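Local coordinates for methyltransferase-like protein 5 (PDB 1WY7) that binds S-adenosyl-L-homocysteine in a methyltransferase fold and probably methylates RNA using S-adenosylmethionine as the methyl donor, at residues A[47-59]-A[67-79]. Numbering follows the deposited sequence.
With SAH (S-adenosyl-L-homocysteine), chain E.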
ATOM      1  N   ASP A  47       1.092   7.064 -13.149  1.00 34.42           N
ATOM      2  CA  ASP A  47       1.734   5.895 -12.545  1.00 33.68           C
ATOM      3  C   ASP A  47       0.796   4.716 -12.244  1.00 35.37           C
ATOM      4  O   ASP A  47       1.112   3.866 -11.394  1.00 35.41           O
ATOM      5  CB  ASP A  47       2.453   6.315 -11.257  1.00 31.85           C
ATOM      6  CG  ASP A  47       3.751   7.077 -11.529  1.00 30.53           C
ATOM      7  OD1 ASP A  47       4.297   7.676 -10.587  1.00 28.57           O
ATOM      8  OD2 ASP A  47       4.231   7.066 -12.683  1.00 31.16           O
ATOM      9  N   ILE A  48      -0.352   4.653 -12.923  1.00 34.25           N
ATOM     10  CA  ILE A  48      -1.292   3.555 -12.682  1.00 34.59           C
ATOM     11  C   ILE A  48      -1.797   2.920 -13.963  1.00 37.00           C
ATOM     12  O   ILE A  48      -1.651   1.720 -14.178  1.00 38.10           O
ATOM     13  CB  ILE A  48      -2.542   4.021 -11.878  1.00 31.72           C
ATOM     14  CG1 ILE A  48      -2.162   4.358 -10.438  1.00 28.50           C
ATOM     15  CG2 ILE A  48      -3.609   2.922 -11.885  1.00 29.40           C
ATOM     16  CD1 ILE A  48      -1.635   3.169  -9.658  1.00 28.72           C
ATOM     17  N   GLU A  49      -2.388   3.743 -14.816  1.00 39.32           N
ATOM     18  CA  GLU A  49      -2.973   3.272 -16.060  1.00 42.43           C
ATOM     19  C   GLU A  49      -1.998   2.534 -16.965  1.00 41.21           C
ATOM     20  O   GLU A  49      -0.983   3.091 -17.380  1.00 42.42           O
ATOM     21  CB  GLU A  49      -3.586   4.457 -16.793  1.00 46.65           C
ATOM     22  CG  GLU A  49      -4.540   4.083 -17.897  1.00 52.53           C
ATOM     23  CD  GLU A  49      -5.314   5.285 -18.388  1.00 55.75           C
ATOM     24  OE1 GLU A  49      -6.228   5.100 -19.226  1.00 57.56           O
ATOM     25  OE2 GLU A  49      -5.007   6.414 -17.929  1.00 55.03           O
ATOM     26  N   GLY A  50      -2.317   1.273 -17.254  1.00 39.15           N
ATOM     27  CA  GLY A  50      -1.484   0.462 -18.118  1.00 37.35           C
ATOM     28  C   GLY A  50      -0.185  -0.010 -17.494  1.00 38.88           C
ATOM     29  O   GLY A  50       0.667  -0.567 -18.183  1.00 40.03           O
ATOM     30  N   LYS A  51      -0.024   0.193 -16.192  1.00 37.11           N
ATOM     31  CA  LYS A  51       1.208  -0.215 -15.525  1.00 35.98           C
ATOM     32  C   LYS A  51       1.102  -1.547 -14.784  1.00 34.70           C
ATOM     33  O   LYS A  51       0.011  -1.965 -14.385  1.00 31.67           O
ATOM     34  CB  LYS A  51       1.630   0.867 -14.528  1.00 36.74           C
ATOM     35  CG  LYS A  51       1.746   2.253 -15.130  1.00 38.77           C
ATOM     36  CD  LYS A  51       2.974   2.396 -16.006  1.00 39.74           C
ATOM     37  CE  LYS A  51       3.070   3.815 -16.563  1.00 40.85           C
ATOM     38  NZ  LYS A  51       4.461   4.172 -16.961  1.00 42.50           N
ATOM     39  N   VAL A  52       2.244  -2.211 -14.615  1.00 33.57           N
ATOM     40  CA  VAL A  52       2.297  -3.462 -13.864  1.00 32.53           C
ATOM     41  C   VAL A  52       2.562  -2.996 -12.437  1.00 30.10           C
ATOM     42  O   VAL A  52       3.617  -2.437 -12.141  1.00 30.18           O
ATOM     43  CB  VAL A  52       3.449  -4.377 -14.349  1.00 32.55           C
ATOM     44  CG1 VAL A  52       3.500  -5.639 -13.501  1.00 33.67           C
ATOM     45  CG2 VAL A  52       3.229  -4.750 -15.803  1.00 32.49           C
ATOM     46  N   VAL A  53       1.588  -3.202 -11.561  1.00 28.98           N
ATOM     47  CA  VAL A  53       1.703  -2.749 -10.179  1.00 27.53           C
ATOM     48  C   VAL A  53       1.831  -3.836  -9.125  1.00 28.71           C
ATOM     49  O   VAL A  53       1.122  -4.843  -9.165  1.00 28.01           O
ATOM     50  CB  VAL A  53       0.478  -1.872  -9.778  1.00 25.42           C
ATOM     51  CG1 VAL A  53       0.635  -1.378  -8.337  1.00 16.64           C
ATOM     52  CG2 VAL A  53       0.332  -0.703 -10.747  1.00 24.59           C
ATOM     53  N   ALA A  54       2.730  -3.611  -8.172  1.00 27.85           N
ATOM     54  CA  ALA A  54       2.906  -4.547  -7.074  1.00 27.98           C
ATOM     55  C   ALA A  54       2.325  -3.881  -5.833  1.00 26.55           C
ATOM     56  O   ALA A  54       2.633  -2.721  -5.539  1.00 27.29           O
ATOM     57  CB  ALA A  54       4.397  -4.867  -6.867  1.00 27.91           C
ATOM     58  N   ASP A  55       1.465  -4.607  -5.126  1.00 25.20           N
ATOM     59  CA  ASP A  55       0.840  -4.116  -3.899  1.00 24.63           C
ATOM     60  C   ASP A  55       1.479  -4.927  -2.760  1.00 24.70           C
ATOM     61  O   ASP A  55       1.093  -6.069  -2.512  1.00 22.34           O
ATOM     62  CB  ASP A  55      -0.677  -4.356  -3.973  1.00 21.88           C
ATOM     63  CG  ASP A  55      -1.421  -3.849  -2.758  1.00 25.69           C
ATOM     64  OD1 ASP A  55      -2.674  -3.997  -2.719  1.00 20.12           O
ATOM     65  OD2 ASP A  55      -0.767  -3.298  -1.833  1.00 26.83           O
ATOM     66  N   LEU A  56       2.463  -4.337  -2.087  1.00 24.55           N
ATOM     67  CA  LEU A  56       3.163  -5.023  -0.997  1.00 26.24           C
ATOM     68  C   LEU A  56       2.366  -4.931   0.296  1.00 27.33           C
ATOM     69  O   LEU A  56       2.002  -3.831   0.740  1.00 26.42           O
ATOM     70  CB  LEU A  56       4.574  -4.432  -0.842  1.00 27.21           C
ATOM     71  CG  LEU A  56       5.670  -4.998  -1.767  1.00 30.14           C
ATOM     72  CD1 LEU A  56       5.123  -5.358  -3.127  1.00 28.01           C
ATOM     73  CD2 LEU A  56       6.807  -3.996  -1.892  1.00 31.24           C
ATOM     74  N   GLY A  57       2.103  -6.095   0.895  1.00 25.77           N
ATOM     75  CA  GLY A  57       1.293  -6.161   2.098  1.00 26.26           C
ATOM     76  C   GLY A  57      -0.137  -5.884   1.660  1.00 26.36           C
ATOM     77  O   GLY A  57      -0.858  -5.105   2.290  1.00 25.90           O
ATOM     78  N   ALA A  58      -0.545  -6.537   0.573  1.00 26.92           N
ATOM     79  CA  ALA A  58      -1.875  -6.347  -0.025  1.00 27.53           C
ATOM     80  C   ALA A  58      -3.078  -6.521   0.900  1.00 26.59           C
ATOM     81  O   ALA A  58      -4.138  -5.924   0.668  1.00 25.50           O
ATOM     82  CB  ALA A  58      -2.026  -7.252  -1.257  1.00 22.21           C
ATOM     83  N   GLY A  59      -2.923  -7.340   1.935  1.00 28.36           N
ATOM     84  CA  GLY A  59      -4.013  -7.561   2.875  1.00 26.50           C
ATOM     85  C   GLY A  59      -5.337  -7.937   2.227  1.00 27.69           C
ATOM     86  O   GLY A  59      -5.435  -8.968   1.545  1.00 25.74           O
ATOM     87  N   ALA A  67      -6.339   0.308  -7.798  1.00 27.07           N
ATOM     88  CA  ALA A  67      -5.419   0.368  -8.926  1.00 28.70           C
ATOM     89  C   ALA A  67      -6.067  -0.248 -10.158  1.00 30.02           C
ATOM     90  O   ALA A  67      -6.020   0.334 -11.245  1.00 29.79           O
ATOM     91  CB  ALA A  67      -4.115  -0.366  -8.600  1.00 25.00           C
ATOM     92  N   LEU A  68      -6.656  -1.432  -9.991  1.00 32.67           N
ATOM     93  CA  LEU A  68      -7.321  -2.109 -11.096  1.00 34.33           C
ATOM     94  C   LEU A  68      -8.451  -1.211 -11.588  1.00 37.29           C
ATOM     95  O   LEU A  68      -8.639  -1.018 -12.789  1.00 38.43           O
ATOM     96  CB  LEU A  68      -7.919  -3.450 -10.657  1.00 32.14           C
ATOM     97  CG  LEU A  68      -7.124  -4.760 -10.693  1.00 32.70           C
ATOM     98  CD1 LEU A  68      -6.300  -4.871 -11.971  1.00 27.84           C
ATOM     99  CD2 LEU A  68      -6.244  -4.820  -9.499  1.00 34.30           C
ATOM    100  N   LEU A  69      -9.203  -0.671 -10.637  1.00 38.70           N
ATOM    101  CA  LEU A  69     -10.322   0.216 -10.929  1.00 40.42           C
ATOM    102  C   LEU A  69      -9.831   1.413 -11.749  1.00 40.40           C
ATOM    103  O   LEU A  69     -10.529   1.904 -12.640  1.00 42.20           O
ATOM    104  CB  LEU A  69     -10.930   0.699  -9.606  1.00 40.80           C
ATOM    105  CG  LEU A  69     -12.367   1.210  -9.551  1.00 43.60           C
ATOM    106  CD1 LEU A  69     -12.489   2.471 -10.378  1.00 45.62           C
ATOM    107  CD2 LEU A  69     -13.315   0.122 -10.047  1.00 43.18           C
ATOM    108  N   LEU A  70      -8.621   1.877 -11.453  1.00 38.52           N
ATOM    109  CA  LEU A  70      -8.070   3.018 -12.165  1.00 36.53           C
ATOM    110  C   LEU A  70      -7.296   2.661 -13.431  1.00 36.50           C
ATOM    111  O   LEU A  70      -6.607   3.501 -13.988  1.00 38.34           O
ATOM    112  CB  LEU A  70      -7.206   3.857 -11.222  1.00 35.78           C
ATOM    113  CG  LEU A  70      -7.891   4.987 -10.435  1.00 34.66           C
ATOM    114  CD1 LEU A  70      -9.241   4.564  -9.941  1.00 34.67           C
ATOM    115  CD2 LEU A  70      -7.006   5.402  -9.279  1.00 34.79           C
ATOM    116  N   GLY A  71      -7.398   1.415 -13.881  1.00 36.76           N
ATOM    117  CA  GLY A  71      -6.741   1.032 -15.120  1.00 34.21           C
ATOM    118  C   GLY A  71      -5.394   0.346 -15.108  1.00 34.51           C
ATOM    119  O   GLY A  71      -4.714   0.319 -16.139  1.00 33.41           O
ATOM    120  N   ALA A  72      -4.986  -0.214 -13.976  1.00 33.53           N
ATOM    121  CA  ALA A  72      -3.696  -0.892 -13.938  1.00 34.00           C
ATOM    122  C   ALA A  72      -3.764  -2.073 -14.904  1.00 35.06           C
ATOM    123  O   ALA A  72      -4.783  -2.749 -14.987  1.00 34.95           O
ATOM    124  CB  ALA A  72      -3.386  -1.383 -12.520  1.00 31.41           C
ATOM    125  N   LYS A  73      -2.693  -2.309 -15.653  1.00 37.07           N
ATOM    126  CA  LYS A  73      -2.676  -3.433 -16.580  1.00 37.40           C
ATOM    127  C   LYS A  73      -2.812  -4.720 -15.768  1.00 36.97           C
ATOM    128  O   LYS A  73      -3.566  -5.616 -16.131  1.00 35.03           O
ATOM    129  CB  LYS A  73      -1.375  -3.448 -17.379  1.00 40.22           C
ATOM    130  CG  LYS A  73      -1.301  -4.578 -18.406  1.00 43.30           C
ATOM    131  CD  LYS A  73      -0.132  -4.385 -19.363  1.00 47.71           C
ATOM    132  CE  LYS A  73       1.183  -4.247 -18.613  1.00 50.50           C
ATOM    133  NZ  LYS A  73       2.329  -3.944 -19.518  1.00 52.80           N
ATOM    134  N   GLU A  74      -2.071  -4.801 -14.667  1.00 37.24           N
ATOM    135  CA  GLU A  74      -2.132  -5.955 -13.780  1.00 37.23           C
ATOM    136  C   GLU A  74      -1.554  -5.589 -12.430  1.00 36.18           C
ATOM    137  O   GLU A  74      -0.747  -4.665 -12.311  1.00 34.36           O
ATOM    138  CB  GLU A  74      -1.346  -7.144 -14.342  1.00 40.79           C
ATOM    139  CG  GLU A  74       0.160  -6.962 -14.372  1.00 48.79           C
ATOM    140  CD  GLU A  74       0.910  -8.264 -14.680  1.00 53.86           C
ATOM    141  OE1 GLU A  74       0.793  -9.225 -13.886  1.00 56.53           O
ATOM    142  OE2 GLU A  74       1.613  -8.329 -15.713  1.00 56.23           O
ATOM    143  N   VAL A  75      -1.970  -6.319 -11.405  1.00 33.13           N
ATOM    144  CA  VAL A  75      -1.475  -6.074 -10.071  1.00 32.40           C
ATOM    145  C   VAL A  75      -0.967  -7.379  -9.480  1.00 32.74           C
ATOM    146  O   VAL A  75      -1.563  -8.445  -9.686  1.00 30.82           O
ATOM    147  CB  VAL A  75      -2.587  -5.500  -9.168  1.00 32.71           C
ATOM    148  CG1 VAL A  75      -2.080  -5.361  -7.729  1.00 32.16           C
ATOM    149  CG2 VAL A  75      -3.043  -4.144  -9.708  1.00 28.19           C
ATOM    150  N   ILE A  76       0.164  -7.307  -8.784  1.00 31.26           N
ATOM    151  CA  ILE A  76       0.706  -8.490  -8.138  1.00 29.57           C
ATOM    152  C   ILE A  76       0.596  -8.226  -6.641  1.00 28.52           C
ATOM    153  O   ILE A  76       1.253  -7.346  -6.089  1.00 28.07           O
ATOM    154  CB  ILE A  76       2.166  -8.773  -8.566  1.00 29.71           C
ATOM    155  CG1 ILE A  76       2.229  -8.927 -10.091  1.00 30.45           C
ATOM    156  CG2 ILE A  76       2.654 -10.084  -7.923  1.00 25.85           C
ATOM    157  CD1 ILE A  76       3.632  -9.217 -10.651  1.00 31.44           C
ATOM    158  N   CYS A  77      -0.283  -8.982  -6.002  1.00 29.02           N
ATOM    159  CA  CYS A  77      -0.550  -8.838  -4.587  1.00 30.49           C
ATOM    160  C   CYS A  77       0.395  -9.682  -3.742  1.00 31.83           C
ATOM    161  O   CYS A  77       0.422 -10.908  -3.861  1.00 31.70           O
ATOM    162  CB  CYS A  77      -2.007  -9.223  -4.326  1.00 29.49           C
ATOM    163  SG  CYS A  77      -3.156  -8.396  -5.477  1.00 28.06           S
ATOM    164  N   VAL A  78       1.187  -9.012  -2.908  1.00 30.94           N
ATOM    165  CA  VAL A  78       2.137  -9.690  -2.039  1.00 30.35           C
ATOM    166  C   VAL A  78       1.596  -9.628  -0.630  1.00 30.72           C
ATOM    167  O   VAL A  78       1.430  -8.543  -0.074  1.00 29.71           O
ATOM    168  CB  VAL A  78       3.525  -9.016  -2.063  1.00 30.47           C
ATOM    169  CG1 VAL A  78       4.465  -9.758  -1.128  1.00 28.66           C
ATOM    170  CG2 VAL A  78       4.090  -9.017  -3.475  1.00 28.33           C
ATOM    171  N   GLU A  79       1.327 -10.796  -0.060  1.00 29.71           N
ATOM    172  CA  GLU A  79       0.770 -10.894   1.281  1.00 31.36           C
ATOM    173  C   GLU A  79       1.234 -12.194   1.949  1.00 32.83           C
ATOM    174  O   GLU A  79       1.163 -13.266   1.347  1.00 32.87           O
ATOM    175  CB  GLU A  79      -0.754 -10.859   1.180  1.00 30.28           C
ATOM    176  CG  GLU A  79      -1.496 -11.243   2.436  1.00 30.36           C
ATOM    177  CD  GLU A  79      -1.175 -10.331   3.589  1.00 30.54           C
ATOM    178  OE1 GLU A  79      -1.280  -9.097   3.434  1.00 29.49           O
ATOM    179  OE2 GLU A  79      -0.821 -10.853   4.656  1.00 29.42           O
TER
HETATM  180  N   SAH E1001      -5.833  -4.065   3.988  1.00 49.91           N
HETATM  181  CA  SAH E1001      -4.743  -3.138   3.624  1.00 50.93           C
HETATM  182  CB  SAH E1001      -3.424  -3.781   4.080  1.00 47.39           C
HETATM  183  CG  SAH E1001      -3.193  -3.304   5.469  1.00 45.85           C
HETATM  184  SD  SAH E1001      -1.801  -3.821   6.491  1.00 42.13           S
HETATM  185  C   SAH E1001      -4.861  -2.883   2.145  1.00 51.79           C
HETATM  186  O   SAH E1001      -5.980  -3.106   1.587  1.00 52.57           O
HETATM  187  OXT SAH E1001      -3.786  -2.467   1.597  1.00 50.06           O
HETATM  188  C5' SAH E1001      -0.592  -4.534   5.396  1.00 42.38           C
HETATM  189  C4' SAH E1001      -0.459  -6.062   5.306  1.00 38.73           C
HETATM  190  O4' SAH E1001       0.935  -6.427   5.465  1.00 37.04           O
HETATM  191  C3' SAH E1001      -1.132  -6.877   6.412  1.00 37.81           C
HETATM  192  O3' SAH E1001      -2.317  -7.399   5.777  1.00 35.00           O
HETATM  193  C2' SAH E1001      -0.173  -8.033   6.738  1.00 35.76           C
HETATM  194  O2' SAH E1001      -0.627  -9.364   6.836  1.00 33.23           O
HETATM  195  C1' SAH E1001       0.967  -7.810   5.728  1.00 36.68           C
HETATM  196  N9  SAH E1001       2.290  -8.161   6.223  1.00 38.09           N
HETATM  197  C8  SAH E1001       2.866  -7.977   7.467  1.00 37.31           C
HETATM  198  N7  SAH E1001       4.101  -8.406   7.550  1.00 37.18           N
HETATM  199  C5  SAH E1001       4.370  -8.907   6.280  1.00 37.77           C
HETATM  200  C6  SAH E1001       5.518  -9.502   5.688  1.00 36.07           C
HETATM  201  N6  SAH E1001       6.665  -9.686   6.378  1.00 38.76           N
HETATM  202  N1  SAH E1001       5.474  -9.910   4.376  1.00 35.81           N
HETATM  203  C2  SAH E1001       4.326  -9.716   3.685  1.00 37.11           C
HETATM  204  N3  SAH E1001       3.175  -9.161   4.130  1.00 39.36           N
HETATM  205  C4  SAH E1001       3.260  -8.768   5.451  1.00 38.06           C
HETATM  206  O   HOH W   1       0.845  -1.435 -20.628  1.00 53.91           O
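The first beta-alpha-beta unit of the Rossmann-like methyltransferase fold brings parallel strands 52-56 and 74-79 side by side, with Val-53 facing Val-75 and Asp-55 facing Cys-77. Val-53 and Asp-55 each use both backbone polar groups across the pair: Val-53 N reaches Glu-74 O at 2.9 Å and Val-53 O receives Ile-76 N, while Asp-55 N and O meet Ile-76 O and Val-78 N. Val-52, Ala-54 and Leu-56 turn their backbone groups the other way, to strand 115-118 and Asp-114 just before it, which places 52-56 inside the sheet.

Helix 62-69 makes the crossover and ends in a Schellman motif with Gly-71 as C-prime residue. Gly-71 O then takes a nearly straight bond from Gly-50 N (2.8 Å, 175° at the hydrogen) in the type II turn 48-51. At the helix end, Ile-48 CG2 packs on Leu-70 CB at 3.8 Å. On the sheet face opposite Val-53 and Val-75, Val-52 CG1 lies beside Glu-74 CG (3.7 Å), whose carboxylate goes on to a salt bridge with Lys-100.

At the C-terminal ends of the strands the glycine-rich loop meets the cofactor product. Val-78 O accepts Ala-58 N at 2.9 Å from above its carbonyl plane. A bend at chi2 (60°) turns the Glu-79 carboxylate back toward this loop, where OE1 takes Gly-59 N on its anti side at 2.8 Å. Glu-79 OE1 also accepts SAH O3' at 3.1 Å. Glu-79 OE2 accepts SAH O2' at 2.6 Å and also the backbone N of Asp-81; with Gly-59 N on OE1, these two backbone donors restrict rotation of the carboxylate.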